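Side-chain contacts in alpha-11 giardin (Giardia intestinalis, PDB 2II2), which binds calcium as an unusual annexin, probably docks on acidic phospholipids with its help, and may contribute to the parasite's attachment and cytoskeleton: residues 21-26 and 295-300; 27-32 and 303-308; 67-72 and 299-304. One frame throughout, in Å; residues are numbered along the deposited sequence. Where two conformers were deposited one is given.

Contact 1: residues 21-26 and 295-300; sequences NEEELV and KVNFRD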
ATOM      1  N   ASN A  21       4.620  23.243 -13.023  1.00 12.02           N
ATOM      2  CA  ASN A  21       5.973  23.137 -12.504  1.00 12.25           C
ATOM      3  C   ASN A  21       6.065  22.023 -11.486  1.00 10.65           C
ATOM      4  O   ASN A  21       5.924  22.250 -10.284  1.00 10.89           O
ATOM      5  CB  ASN A  21       6.427  24.474 -11.915  1.00 12.94           C
ATOM      6  CG  ASN A  21       7.926  24.539 -11.715  1.00 15.34           C
ATOM      7  OD1 ASN A  21       8.555  23.547 -11.359  1.00 15.08           O
ATOM      8  ND2 ASN A  21       8.508  25.711 -11.943  1.00 19.73           N
ATOM      9  N   GLU A  22       6.315  20.821 -12.006  1.00 10.66           N
ATOM     10  CA  GLU A  22       6.333  19.620 -11.173  1.00 10.27           C
ATOM     11  C   GLU A  22       7.471  19.651 -10.161  1.00  9.59           C
ATOM     12  O   GLU A  22       7.334  19.108  -9.057  1.00  9.83           O
ATOM     13  CB  GLU A  22       6.438  18.388 -12.061  1.00  9.50           C
ATOM     14  CG  GLU A  22       5.212  18.157 -12.892  1.00  9.86           C
ATOM     15  CD  GLU A  22       5.253  16.867 -13.695  1.00 10.32           C
ATOM     16  OE1 GLU A  22       6.295  16.179 -13.714  1.00 11.64           O
ATOM     17  OE2 GLU A  22       4.235  16.552 -14.324  1.00 12.58           O
ATOM     18  N   GLU A  23       8.601  20.233 -10.553  0.50 10.29           N
ATOM     19  CA  GLU A  23       9.745  20.347  -9.656  0.50 11.39           C
ATOM     20  C   GLU A  23       9.382  21.195  -8.436  0.50 10.14           C
ATOM     21  O   GLU A  23       9.588  20.787  -7.293  0.50 10.84           O
ATOM     22  CB  GLU A  23      10.949  20.951 -10.393  0.50 11.98           C
ATOM     23  CG  GLU A  23      11.551  20.054 -11.464  0.50 13.51           C
ATOM     24  CD  GLU A  23      12.670  20.719 -12.265  0.50 14.17           C
ATOM     25  OE1 GLU A  23      12.711  21.964 -12.339  0.50 17.59           O
ATOM     26  OE2 GLU A  23      13.514  19.986 -12.828  0.50 16.98           O
ATOM     27  N   GLU A  24       8.816  22.377  -8.683  1.00  9.70           N
ATOM     28  CA  GLU A  24       8.445  23.255  -7.597  1.00 10.41           C
ATOM     29  C   GLU A  24       7.268  22.714  -6.782  1.00  9.84           C
ATOM     30  O   GLU A  24       7.142  23.026  -5.594  1.00 10.32           O
ATOM     31  CB  GLU A  24       8.168  24.666  -8.102  1.00 11.31           C
ATOM     32  CG  GLU A  24       8.402  25.637  -6.988  1.00 16.22           C
ATOM     33  CD  GLU A  24       8.374  27.081  -7.409  1.00 19.36           C
ATOM     34  OE1 GLU A  24       8.457  27.390  -8.634  1.00 19.53           O
ATOM     35  OE2 GLU A  24       8.255  27.905  -6.485  1.00 20.02           O
ATOM     36  N   LEU A  25       6.395  21.921  -7.404  1.00  9.26           N
ATOM     37  CA  LEU A  25       5.310  21.330  -6.642  1.00  8.91           C
ATOM     38  C   LEU A  25       5.847  20.396  -5.566  1.00  9.30           C
ATOM     39  O   LEU A  25       5.289  20.319  -4.461  1.00  9.52           O
ATOM     40  CB  LEU A  25       4.306  20.642  -7.558  1.00  9.42           C
ATOM     41  CG  LEU A  25       3.093  20.009  -6.880  1.00  9.41           C
ATOM     42  CD1 LEU A  25       2.270  21.062  -6.137  1.00 11.04           C
ATOM     43  CD2 LEU A  25       2.237  19.254  -7.869  1.00 10.16           C
ATOM     44  N   VAL A  26       6.923  19.690  -5.889  1.00  8.77           N
ATOM     45  CA  VAL A  26       7.546  18.814  -4.887  1.00  9.51           C
ATOM     46  C   VAL A  26       8.045  19.600  -3.675  1.00  8.97           C
ATOM     47  O   VAL A  26       7.744  19.260  -2.531  1.00  9.98           O
ATOM     48  CB  VAL A  26       8.694  17.998  -5.495  1.00  9.73           C
ATOM     49  CG1 VAL A  26       9.463  17.202  -4.469  1.00  9.89           C
ATOM     50  CG2 VAL A  26       8.170  17.044  -6.574  1.00  9.99           C
ATOM     51  N   LYS A 295       6.871  10.392 -15.636  1.00  9.90           N
ATOM     52  CA  LYS A 295       7.700   9.716 -14.634  1.00 10.94           C
ATOM     53  C   LYS A 295       8.911  10.500 -14.192  1.00 10.36           C
ATOM     54  O   LYS A 295       9.478  10.196 -13.147  1.00  9.39           O
ATOM     55  CB  LYS A 295       8.157   8.344 -15.143  1.00 11.31           C
ATOM     56  CG  LYS A 295       7.007   7.378 -15.285  1.00 12.21           C
ATOM     57  CD  LYS A 295       7.430   6.100 -15.950  1.00 12.16           C
ATOM     58  CE  LYS A 295       6.245   5.210 -16.317  1.00 14.01           C
ATOM     59  NZ  LYS A 295       5.385   5.872 -17.352  1.00 13.03           N
ATOM     60  N   VAL A 296       9.353  11.474 -14.993  1.00 10.51           N
ATOM     61  CA  VAL A 296      10.663  12.086 -14.760  1.00 11.40           C
ATOM     62  C   VAL A 296      10.823  12.697 -13.360  1.00 10.31           C
ATOM     63  O   VAL A 296      11.922  12.632 -12.782  1.00 11.63           O
ATOM     64  CB  VAL A 296      11.029  13.092 -15.860  1.00 12.14           C
ATOM     65  CG1 VAL A 296      10.102  14.276 -15.838  1.00 13.57           C
ATOM     66  CG2 VAL A 296      12.478  13.543 -15.702  1.00 13.75           C
ATOM     67  N   ASN A 297       9.746  13.275 -12.820  1.00  9.55           N
ATOM     68  CA  ASN A 297       9.810  13.887 -11.497  1.00  9.37           C
ATOM     69  C   ASN A 297       9.326  13.013 -10.356  1.00  8.33           C
ATOM     70  O   ASN A 297       9.283  13.454  -9.201  1.00  8.32           O
ATOM     71  CB  ASN A 297       9.093  15.238 -11.492  1.00  9.60           C
ATOM     72  CG  ASN A 297       9.793  16.226 -12.400  1.00 10.90           C
ATOM     73  OD1 ASN A 297      10.964  16.536 -12.190  1.00 13.21           O
ATOM     74  ND2 ASN A 297       9.094  16.725 -13.391  1.00 11.33           N
ATOM     75  N   PHE A 298       8.956  11.769 -10.662  1.00  8.04           N
ATOM     76  CA  PHE A 298       8.463  10.855  -9.637  1.00  7.59           C
ATOM     77  C   PHE A 298       9.509  10.599  -8.562  1.00  7.10           C
ATOM     78  O   PHE A 298       9.181  10.605  -7.371  1.00  7.44           O
ATOM     79  CB  PHE A 298       8.004   9.507 -10.230  1.00  8.73           C
ATOM     80  CG  PHE A 298       7.628   8.536  -9.151  1.00  7.55           C
ATOM     81  CD1 PHE A 298       6.457   8.732  -8.398  1.00  8.56           C
ATOM     82  CD2 PHE A 298       8.483   7.516  -8.778  1.00  8.63           C
ATOM     83  CE1 PHE A 298       6.141   7.905  -7.354  1.00  9.17           C
ATOM     84  CE2 PHE A 298       8.168   6.672  -7.709  1.00  8.61           C
ATOM     85  CZ  PHE A 298       7.004   6.890  -6.998  1.00  8.38           C
ATOM     86  N   ARG A 299      10.761  10.340  -8.963  1.00  8.09           N
ATOM     87  CA  ARG A 299      11.811  10.051  -7.976  1.00  9.46           C
ATOM     88  C   ARG A 299      11.896  11.129  -6.897  1.00  8.27           C
ATOM     89  O   ARG A 299      11.969  10.827  -5.697  1.00  8.47           O
ATOM     90  CB  ARG A 299      13.148   9.878  -8.702  1.00 10.68           C
ATOM     91  CG  ARG A 299      14.392   9.704  -7.841  1.00 11.67           C
ATOM     92  CD  ARG A 299      15.637   9.685  -8.735  1.00 12.26           C
ATOM     93  NE  ARG A 299      15.945  11.010  -9.267  1.00 13.37           N
ATOM     94  CZ  ARG A 299      15.720  11.397 -10.516  1.00 13.21           C
ATOM     95  NH1 ARG A 299      15.204  10.555 -11.411  1.00 15.45           N
ATOM     96  NH2 ARG A 299      16.036  12.634 -10.900  1.00 16.26           N
ATOM     97  N   ASP A 300      11.912  12.385  -7.322  1.00  8.19           N
ATOM     98  CA  ASP A 300      12.011  13.475  -6.380  1.00  8.51           C
ATOM     99  C   ASP A 300      10.777  13.612  -5.495  1.00  8.31           C
ATOM    100  O   ASP A 300      10.896  13.878  -4.295  1.00  8.10           O
ATOM    101  CB  ASP A 300      12.297  14.777  -7.122  1.00 10.16           C
ATOM    102  CG  ASP A 300      13.721  14.833  -7.656  1.00 13.62           C
ATOM    103  OD1 ASP A 300      14.636  14.236  -7.046  1.00 16.33           O
ATOM    104  OD2 ASP A 300      13.930  15.465  -8.707  1.00 17.32           O
TER
HETATM  105  O   HOH W   1       7.052  13.498 -13.872  1.00 10.44           O
HETATM  106  O   HOH W   2      12.976  17.241 -13.831  1.00 31.54           O
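Asn297 brings the ND2 end of its amide to the side chain of Glu22, ND2 reaching OE1 while also passing 3.4 Å from Glu22 CB. The hydrogen bond from Asn297 ND2 to Glu22 OE1 is 2.9 Å long and nearly straight, with an N-H...O angle of 172°. OE1 lies in the plane of the donating amide, but the amide nitrogen meets the carboxylate on its anti side and somewhat out of its plane, the two flat groups being turned 79° apart. Glu22 gets there with CG beside its own backbone N (chi1 -68°) and an extended chain beyond, which carries the charged end over to Asn297. The same oxygen, OE1, accepts a second bond from a water at 2.8 Å, and that water accepts from the backbone N of Asn297, just before helix 298-306. Asparagine suits the place because its amide offers ND2 as a donor to Glu22 and OD1 as an acceptor for the water that links it to Glu23. Asn297 OD1 accepts a hydrogen bond from this second water, 2.7 Å away, which also donates to Glu23 OE2 in the conformer given of the two deposited.

In this all-helical annexin fold the contact brings the first part of the chain onto its last helix, near the surface. Tyr65 of helix 64-73 touches both Val26 and Asn297, and Glu22 lies beside Ile60, a calcium-binding residue in another structure of the protein, although this chain carries no ion. Asn21, the N-cap just before helix 22-29, accepts at OD1 from Glu24 N (2.9 Å), the N-H standing above the amide plane. One turn deeper Val26, branched and fully apolar, turns CG1 onto the main chain of Asp300, 3.6 Å from its O.

Contact 2: residues 27-32 and 303-308; sequences TFTSRW and LMFWKL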
ATOM      1  N   THR A  27       8.809  20.650  -3.933  1.00  9.68           N
ATOM      2  CA  THR A  27       9.359  21.426  -2.829  1.00 10.14           C
ATOM      3  C   THR A  27       8.259  22.143  -2.042  1.00  9.48           C
ATOM      4  O   THR A  27       8.331  22.247  -0.811  1.00 10.73           O
ATOM      5  CB  THR A  27      10.445  22.389  -3.320  1.00 10.98           C
ATOM      6  OG1 THR A  27       9.881  23.316  -4.239  1.00 14.14           O
ATOM      7  CG2 THR A  27      11.539  21.621  -4.001  1.00 13.40           C
ATOM      8  N   PHE A  28       7.244  22.646  -2.745  1.00  9.88           N
ATOM      9  CA  PHE A  28       6.104  23.247  -2.061  1.00  8.90           C
ATOM     10  C   PHE A  28       5.420  22.261  -1.101  1.00  9.58           C
ATOM     11  O   PHE A  28       5.098  22.574   0.057  1.00  9.46           O
ATOM     12  CB  PHE A  28       5.091  23.803  -3.073  1.00  9.70           C
ATOM     13  CG  PHE A  28       3.868  24.388  -2.422  1.00  9.35           C
ATOM     14  CD1 PHE A  28       3.843  25.725  -2.014  1.00 10.05           C
ATOM     15  CD2 PHE A  28       2.759  23.608  -2.181  1.00  9.27           C
ATOM     16  CE1 PHE A  28       2.716  26.255  -1.402  1.00  9.70           C
ATOM     17  CE2 PHE A  28       1.640  24.112  -1.549  1.00  9.60           C
ATOM     18  CZ  PHE A  28       1.625  25.445  -1.161  1.00 10.71           C
ATOM     19  N   THR A  29       5.193  21.049  -1.606  1.00  9.22           N
ATOM     20  CA  THR A  29       4.487  20.032  -0.845  1.00  9.25           C
ATOM     21  C   THR A  29       5.254  19.657   0.415  1.00  9.72           C
ATOM     22  O   THR A  29       4.647  19.349   1.430  1.00 10.42           O
ATOM     23  CB  THR A  29       4.186  18.823  -1.723  1.00  8.60           C
ATOM     24  OG1 THR A  29       3.341  19.245  -2.801  1.00  9.27           O
ATOM     25  CG2 THR A  29       3.470  17.722  -0.954  1.00 10.20           C
ATOM     26  N   SER A  30       6.583  19.723   0.342  1.00 10.01           N
ATOM     27  CA  SER A  30       7.442  19.319   1.458  1.00 10.98           C
ATOM     28  C   SER A  30       7.232  20.155   2.729  1.00 11.35           C
ATOM     29  O   SER A  30       7.630  19.745   3.841  1.00 12.07           O
ATOM     30  CB  SER A  30       8.919  19.406   1.042  1.00 12.01           C
ATOM     31  OG  SER A  30       9.390  20.749   1.122  1.00 11.49           O
ATOM     32  N   ARG A  31       6.598  21.319   2.602  1.00 11.08           N
ATOM     33  CA  ARG A  31       6.497  22.249   3.714  1.00 12.71           C
ATOM     34  C   ARG A  31       5.487  21.872   4.765  1.00 13.41           C
ATOM     35  O   ARG A  31       5.563  22.396   5.873  1.00 15.00           O
ATOM     36  CB  ARG A  31       6.118  23.637   3.192  1.00 13.69           C
ATOM     37  CG  ARG A  31       7.125  24.258   2.305  1.00 15.57           C
ATOM     38  CD  ARG A  31       6.733  25.688   2.067  1.00 19.60           C
ATOM     39  NE  ARG A  31       7.153  26.062   0.738  1.00 21.12           N
ATOM     40  CZ  ARG A  31       6.583  27.018   0.032  1.00 19.93           C
ATOM     41  NH1 ARG A  31       5.565  27.710   0.553  1.00 21.51           N
ATOM     42  NH2 ARG A  31       7.041  27.276  -1.182  1.00 23.52           N
ATOM     43  N   TRP A  32       4.560  20.977   4.430  1.00 13.48           N
ATOM     44  CA  TRP A  32       3.320  20.839   5.190  1.00 12.54           C
ATOM     45  C   TRP A  32       3.121  19.495   5.883  1.00 13.39           C
ATOM     46  O   TRP A  32       3.326  18.445   5.283  1.00 14.36           O
ATOM     47  CB  TRP A  32       2.129  21.093   4.259  1.00 12.96           C
ATOM     48  CG  TRP A  32       2.321  22.288   3.373  1.00 11.68           C
ATOM     49  CD1 TRP A  32       2.687  22.289   2.052  1.00 12.07           C
ATOM     50  CD2 TRP A  32       2.183  23.671   3.745  1.00 11.25           C
ATOM     51  NE1 TRP A  32       2.787  23.576   1.585  1.00 12.70           N
ATOM     52  CE2 TRP A  32       2.486  24.444   2.603  1.00 11.61           C
ATOM     53  CE3 TRP A  32       1.856  24.333   4.941  1.00 12.40           C
ATOM     54  CZ2 TRP A  32       2.446  25.842   2.614  1.00 12.72           C
ATOM     55  CZ3 TRP A  32       1.800  25.730   4.942  1.00 13.56           C
ATOM     56  CH2 TRP A  32       2.092  26.465   3.791  1.00 13.48           C
ATOM     57  N   LEU A 303      11.139  10.668  -2.913  1.00  8.01           N
ATOM     58  CA  LEU A 303      12.090  11.008  -1.848  1.00  8.42           C
ATOM     59  C   LEU A 303      11.516  12.027  -0.850  1.00  7.47           C
ATOM     60  O   LEU A 303      11.668  11.912   0.377  1.00  9.24           O
ATOM     61  CB  LEU A 303      13.388  11.519  -2.451  1.00  9.28           C
ATOM     62  CG  LEU A 303      14.233  10.503  -3.218  1.00 10.60           C
ATOM     63  CD1 LEU A 303      15.307  11.263  -3.979  1.00 10.93           C
ATOM     64  CD2 LEU A 303      14.868   9.416  -2.334  1.00  9.92           C
ATOM     65  N   MET A 304      10.859  13.049  -1.398  1.00  7.97           N
ATOM     66  CA  MET A 304      10.237  14.055  -0.552  1.00  8.12           C
ATOM     67  C   MET A 304       9.197  13.434   0.363  1.00  7.29           C
ATOM     68  O   MET A 304       9.204  13.728   1.571  1.00  8.23           O
ATOM     69  CB  MET A 304       9.670  15.200  -1.409  1.00  7.73           C
ATOM     70  CG  MET A 304       8.962  16.305  -0.644  1.00  8.81           C
ATOM     71  SD  MET A 304       7.251  15.933  -0.163  1.00  9.63           S
ATOM     72  CE  MET A 304       6.480  15.729  -1.783  1.00  9.87           C
ATOM     73  N   PHE A 305       8.293  12.625  -0.175  1.00  6.93           N
ATOM     74  CA  PHE A 305       7.244  12.090   0.672  1.00  7.62           C
ATOM     75  C   PHE A 305       7.787  11.160   1.766  1.00  8.27           C
ATOM     76  O   PHE A 305       7.209  11.090   2.859  1.00  9.51           O
ATOM     77  CB  PHE A 305       6.170  11.382  -0.149  1.00  7.39           C
ATOM     78  CG  PHE A 305       5.121  12.286  -0.733  1.00  7.75           C
ATOM     79  CD1 PHE A 305       4.888  12.316  -2.114  1.00  8.36           C
ATOM     80  CD2 PHE A 305       4.305  13.054   0.091  1.00  8.56           C
ATOM     81  CE1 PHE A 305       3.904  13.144  -2.651  1.00  9.52           C
ATOM     82  CE2 PHE A 305       3.321  13.901  -0.424  1.00  8.86           C
ATOM     83  CZ  PHE A 305       3.110  13.932  -1.820  1.00  9.05           C
ATOM     84  N   TRP A 306       8.888  10.478   1.497  1.00  7.84           N
ATOM     85  CA  TRP A 306       9.470   9.572   2.473  1.00  8.57           C
ATOM     86  C   TRP A 306      10.490  10.247   3.365  1.00  8.91           C
ATOM     87  O   TRP A 306      11.062   9.595   4.235  1.00  9.94           O
ATOM     88  CB  TRP A 306      10.129   8.381   1.765  1.00  8.75           C
ATOM     89  CG  TRP A 306       9.158   7.386   1.276  1.00  6.51           C
ATOM     90  CD1 TRP A 306       8.814   7.120  -0.024  1.00  7.46           C
ATOM     91  CD2 TRP A 306       8.387   6.494   2.088  1.00  6.93           C
ATOM     92  NE1 TRP A 306       7.864   6.127  -0.065  1.00  7.67           N
ATOM     93  CE2 TRP A 306       7.567   5.748   1.227  1.00  7.45           C
ATOM     94  CE3 TRP A 306       8.301   6.271   3.467  1.00  7.53           C
ATOM     95  CZ2 TRP A 306       6.684   4.770   1.699  1.00  9.33           C
ATOM     96  CZ3 TRP A 306       7.420   5.309   3.937  1.00  8.89           C
ATOM     97  CH2 TRP A 306       6.621   4.588   3.056  1.00  9.12           C
ATOM     98  N   LYS A 307      10.716  11.553   3.173  1.00  9.58           N
ATOM     99  CA  LYS A 307      11.704  12.287   4.012  1.00 10.72           C
ATOM    100  C   LYS A 307      13.099  11.694   3.854  1.00 11.60           C
ATOM    101  O   LYS A 307      13.866  11.591   4.822  1.00 12.71           O
ATOM    102  CB  LYS A 307      11.271  12.408   5.483  1.00 11.37           C
ATOM    103  CG  LYS A 307      10.009  13.214   5.628  1.00 13.23           C
ATOM    104  CD  LYS A 307       9.718  13.530   7.082  1.00 16.34           C
ATOM    105  CE  LYS A 307       8.513  14.443   7.184  1.00 17.35           C
ATOM    106  NZ  LYS A 307       8.153  14.664   8.616  1.00 21.12           N
ATOM    107  N   LEU A 308      13.423  11.349   2.615  1.00 12.23           N
ATOM    108  CA  LEU A 308      14.722  10.784   2.269  1.00 13.68           C
ATOM    109  C   LEU A 308      15.481  11.669   1.282  1.00 15.85           C
ATOM    110  O   LEU A 308      16.456  11.202   0.667  1.00 17.98           O
ATOM    111  CB  LEU A 308      14.529   9.394   1.674  1.00 13.22           C
ATOM    112  CG  LEU A 308      13.906   8.312   2.562  1.00 13.61           C
ATOM    113  CD1 LEU A 308      13.657   7.045   1.733  1.00 14.86           C
ATOM    114  CD2 LEU A 308      14.796   8.024   3.778  1.00 12.82           C
TER
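Met304 meets Thr29 where the C-terminal parts of helices 22-29 and 298-306, early and late elements of the annexin fold, pack together. The contact across is apolar. Met304 bends at both chi2 and chi3, the flexible thioether curling so that its terminal CE comes 3.7 Å from Thr29 CG2, the two side chains crossing at about a right angle. That methyl also rests over the centre of the Phe305 ring, 3.6 Å above its plane, while Thr29 CG2 approaches the same ring obliquely, 3.9 Å from CE2. Methionine, phenylalanine and a threonine methyl thus share one small cluster. Nearer the surface Ser30, small enough for a close approach, brings CB to within 3.5 Å of Met304 CG.

No hydrogen bond joins the two segments; the polar groups find partners elsewhere. Threonine can face the cluster with its methyl because OG1, beside its backbone N, is hydrogen-bonded to Leu25 O and to Trp73 NE1. Helix 298-306 closes with a Schellman motif at Lys307, which has positive phi, Leu308 N reaching back to Leu303 O. Ser30 turns its hydroxyl back toward helix 22-29, OG donating to Thr27 O at 2.7 Å.

Contact 3: residues 67-72 and 299-304; sequences DVMALG and RDACLM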
ATOM      1  N   ASP A  67      -0.306  10.646  -9.682  1.00  7.47           N
ATOM      2  CA  ASP A  67      -0.872   9.716  -8.713  1.00  8.01           C
ATOM      3  C   ASP A  67      -0.308   9.957  -7.319  1.00  7.09           C
ATOM      4  O   ASP A  67      -1.046   9.998  -6.359  1.00  8.75           O
ATOM      5  CB  ASP A  67      -0.544   8.261  -9.059  1.00  8.80           C
ATOM      6  CG  ASP A  67      -1.334   7.708 -10.213  1.00 10.67           C
ATOM      7  OD1 ASP A  67      -2.327   8.328 -10.643  1.00 11.74           O
ATOM      8  OD2 ASP A  67      -0.934   6.621 -10.693  1.00 12.54           O
ATOM      9  N   VAL A  68       1.021  10.052  -7.208  1.00  7.49           N
ATOM     10  CA  VAL A  68       1.620  10.193  -5.882  1.00  7.37           C
ATOM     11  C   VAL A  68       1.207  11.515  -5.244  1.00  7.24           C
ATOM     12  O   VAL A  68       0.956  11.604  -4.037  1.00  7.86           O
ATOM     13  CB  VAL A  68       3.161   9.979  -5.899  1.00  7.22           C
ATOM     14  CG1 VAL A  68       3.905  11.159  -6.500  1.00  7.83           C
ATOM     15  CG2 VAL A  68       3.640   9.720  -4.476  1.00  8.12           C
ATOM     16  N   MET A  69       1.103  12.557  -6.057  1.00  7.52           N
ATOM     17  CA  MET A  69       0.677  13.860  -5.554  1.00  8.29           C
ATOM     18  C   MET A  69      -0.804  13.880  -5.152  1.00  7.96           C
ATOM     19  O   MET A  69      -1.181  14.410  -4.074  1.00  8.71           O
ATOM     20  CB  MET A  69       0.962  14.945  -6.597  1.00  8.85           C
ATOM     21  CG  MET A  69       2.375  15.423  -6.639  1.00  8.62           C
ATOM     22  SD  MET A  69       2.736  16.307  -5.099  1.00 10.61           S
ATOM     23  CE  MET A  69       4.495  16.628  -5.261  1.00 10.82           C
ATOM     24  N   ALA A  70      -1.657  13.314  -6.012  1.00  8.18           N
ATOM     25  CA  ALA A  70      -3.083  13.293  -5.719  1.00  8.61           C
ATOM     26  C   ALA A  70      -3.427  12.438  -4.514  1.00  8.66           C
ATOM     27  O   ALA A  70      -4.306  12.802  -3.738  1.00  9.90           O
ATOM     28  CB  ALA A  70      -3.895  12.861  -6.930  1.00  9.92           C
ATOM     29  N   LEU A  71      -2.737  11.301  -4.377  1.00  8.83           N
ATOM     30  CA  LEU A  71      -2.939  10.473  -3.203  1.00  8.71           C
ATOM     31  C   LEU A  71      -2.331  11.115  -1.958  1.00  8.58           C
ATOM     32  O   LEU A  71      -2.983  11.180  -0.905  1.00  9.72           O
ATOM     33  CB  LEU A  71      -2.349   9.074  -3.421  1.00 10.15           C
ATOM     34  CG  LEU A  71      -3.048   8.164  -4.432  1.00 11.29           C
ATOM     35  CD1 LEU A  71      -2.251   6.882  -4.597  1.00 12.60           C
ATOM     36  CD2 LEU A  71      -4.514   7.850  -4.046  1.00 12.33           C
ATOM     37  N   GLY A  72      -1.104  11.614  -2.088  1.00  8.51           N
ATOM     38  CA  GLY A  72      -0.394  12.182  -0.946  1.00  9.20           C
ATOM     39  C   GLY A  72      -1.073  13.437  -0.391  1.00  9.15           C
ATOM     40  O   GLY A  72      -1.073  13.652   0.821  1.00 10.03           O
ATOM     41  N   ARG A 299      10.761  10.340  -8.963  1.00  8.09           N
ATOM     42  CA  ARG A 299      11.811  10.051  -7.976  1.00  9.46           C
ATOM     43  C   ARG A 299      11.896  11.129  -6.897  1.00  8.27           C
ATOM     44  O   ARG A 299      11.969  10.827  -5.697  1.00  8.47           O
ATOM     45  CB  ARG A 299      13.148   9.878  -8.702  1.00 10.68           C
ATOM     46  CG  ARG A 299      14.392   9.704  -7.841  1.00 11.67           C
ATOM     47  CD  ARG A 299      15.637   9.685  -8.735  1.00 12.26           C
ATOM     48  NE  ARG A 299      15.945  11.010  -9.267  1.00 13.37           N
ATOM     49  CZ  ARG A 299      15.720  11.397 -10.516  1.00 13.21           C
ATOM     50  NH1 ARG A 299      15.204  10.555 -11.411  1.00 15.45           N
ATOM     51  NH2 ARG A 299      16.036  12.634 -10.900  1.00 16.26           N
ATOM     52  N   ASP A 300      11.912  12.385  -7.322  1.00  8.19           N
ATOM     53  CA  ASP A 300      12.011  13.475  -6.380  1.00  8.51           C
ATOM     54  C   ASP A 300      10.777  13.612  -5.495  1.00  8.31           C
ATOM     55  O   ASP A 300      10.896  13.878  -4.295  1.00  8.10           O
ATOM     56  CB  ASP A 300      12.297  14.777  -7.122  1.00 10.16           C
ATOM     57  CG  ASP A 300      13.721  14.833  -7.656  1.00 13.62           C
ATOM     58  OD1 ASP A 300      14.636  14.236  -7.046  1.00 16.33           O
ATOM     59  OD2 ASP A 300      13.930  15.465  -8.707  1.00 17.32           O
ATOM     60  N   ALA A 301       9.604  13.384  -6.069  1.00  7.82           N
ATOM     61  CA  ALA A 301       8.391  13.366  -5.263  1.00  8.09           C
ATOM     62  C   ALA A 301       8.449  12.264  -4.213  1.00  7.34           C
ATOM     63  O   ALA A 301       8.051  12.477  -3.066  1.00  7.92           O
ATOM     64  CB  ALA A 301       7.170  13.184  -6.145  1.00  8.58           C
ATOM     65  N   CYS A 302       8.892  11.087  -4.637  1.00  7.37           N
ATOM     66  CA  CYS A 302       8.971   9.920  -3.772  1.00  7.50           C
ATOM     67  C   CYS A 302       9.934  10.181  -2.612  1.00  7.19           C
ATOM     68  O   CYS A 302       9.601   9.940  -1.453  1.00  8.41           O
ATOM     69  CB  CYS A 302       9.411   8.726  -4.615  1.00  8.30           C
ATOM     70  SG  CYS A 302       9.456   7.159  -3.716  1.00  8.15           S
ATOM     71  N   LEU A 303      11.139  10.668  -2.913  1.00  8.01           N
ATOM     72  CA  LEU A 303      12.090  11.008  -1.848  1.00  8.42           C
ATOM     73  C   LEU A 303      11.516  12.027  -0.850  1.00  7.47           C
ATOM     74  O   LEU A 303      11.668  11.912   0.377  1.00  9.24           O
ATOM     75  CB  LEU A 303      13.388  11.519  -2.451  1.00  9.28           C
ATOM     76  CG  LEU A 303      14.233  10.503  -3.218  1.00 10.60           C
ATOM     77  CD1 LEU A 303      15.307  11.263  -3.979  1.00 10.93           C
ATOM     78  CD2 LEU A 303      14.868   9.416  -2.334  1.00  9.92           C
ATOM     79  N   MET A 304      10.859  13.049  -1.398  1.00  7.97           N
ATOM     80  CA  MET A 304      10.237  14.055  -0.552  1.00  8.12           C
ATOM     81  C   MET A 304       9.197  13.434   0.363  1.00  7.29           C
ATOM     82  O   MET A 304       9.204  13.728   1.571  1.00  8.23           O
ATOM     83  CB  MET A 304       9.670  15.200  -1.409  1.00  7.73           C
ATOM     84  CG  MET A 304       8.962  16.305  -0.644  1.00  8.81           C
ATOM     85  SD  MET A 304       7.251  15.933  -0.163  1.00  9.63           S
ATOM     86  CE  MET A 304       6.480  15.729  -1.783  1.00  9.87           C
TER
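A chi1 of 74° sets Val68 CG1 between the backbone N and the carbonyl carbon, where it points at Ala301, and a chi2 of -67° bends Met69 so that its methyl swings over to the same partner. The valine branch touches Ala301 CB at 3.9 Å. Met69 begins from a bond that does not itself point across; its long thioether makes up the gap, and CE ends 4.4 Å from Ala301 CB and 4.1 Å from Met304 CE, the two methionine chains meeting at about a right angle. No hydrogen bond crosses: each helix keeps its main-chain bonds to itself, and the contact rests on methyl groups.

The segments are parts of two helices of the annexin fold that run in broadly the same direction; the axes of segments 67-72 and 299-304 are 30° apart and approach to 10.5 Å. Alanine at 301 has little side chain to interpose, so valine and methionine can settle against it. The contact is largely buried: Val68 also packs on Ala257 and Thr260 of helix 249-263, while Met69 also touches Val26 and Thr29 of helix 22-29.

In the fold
All three contacts converge on helix 298-306, which receives helix 22-29 in contacts 1 and 2 and helix 64-73 in contact 3. Their centres lie close, 11 Å apart for contacts 1 and 2 and 8 Å for contact 3 with either of them. Val26 CG1 of contact 1 packs 3.7 Å from Met304 CB; Met304 takes part in both contacts 2 and 3. Phe305 CE1 of contact 2 comes 3.6 Å from Val68 O of contact 3. The calcium site seen in another structure of this protein is empty here: Glu22 of contact 1 is about 4 Å from Ile60 and Met69 of contact 3 about 6 Å from Ile60, side chain to side chain, whereas contact 2 lies farther off.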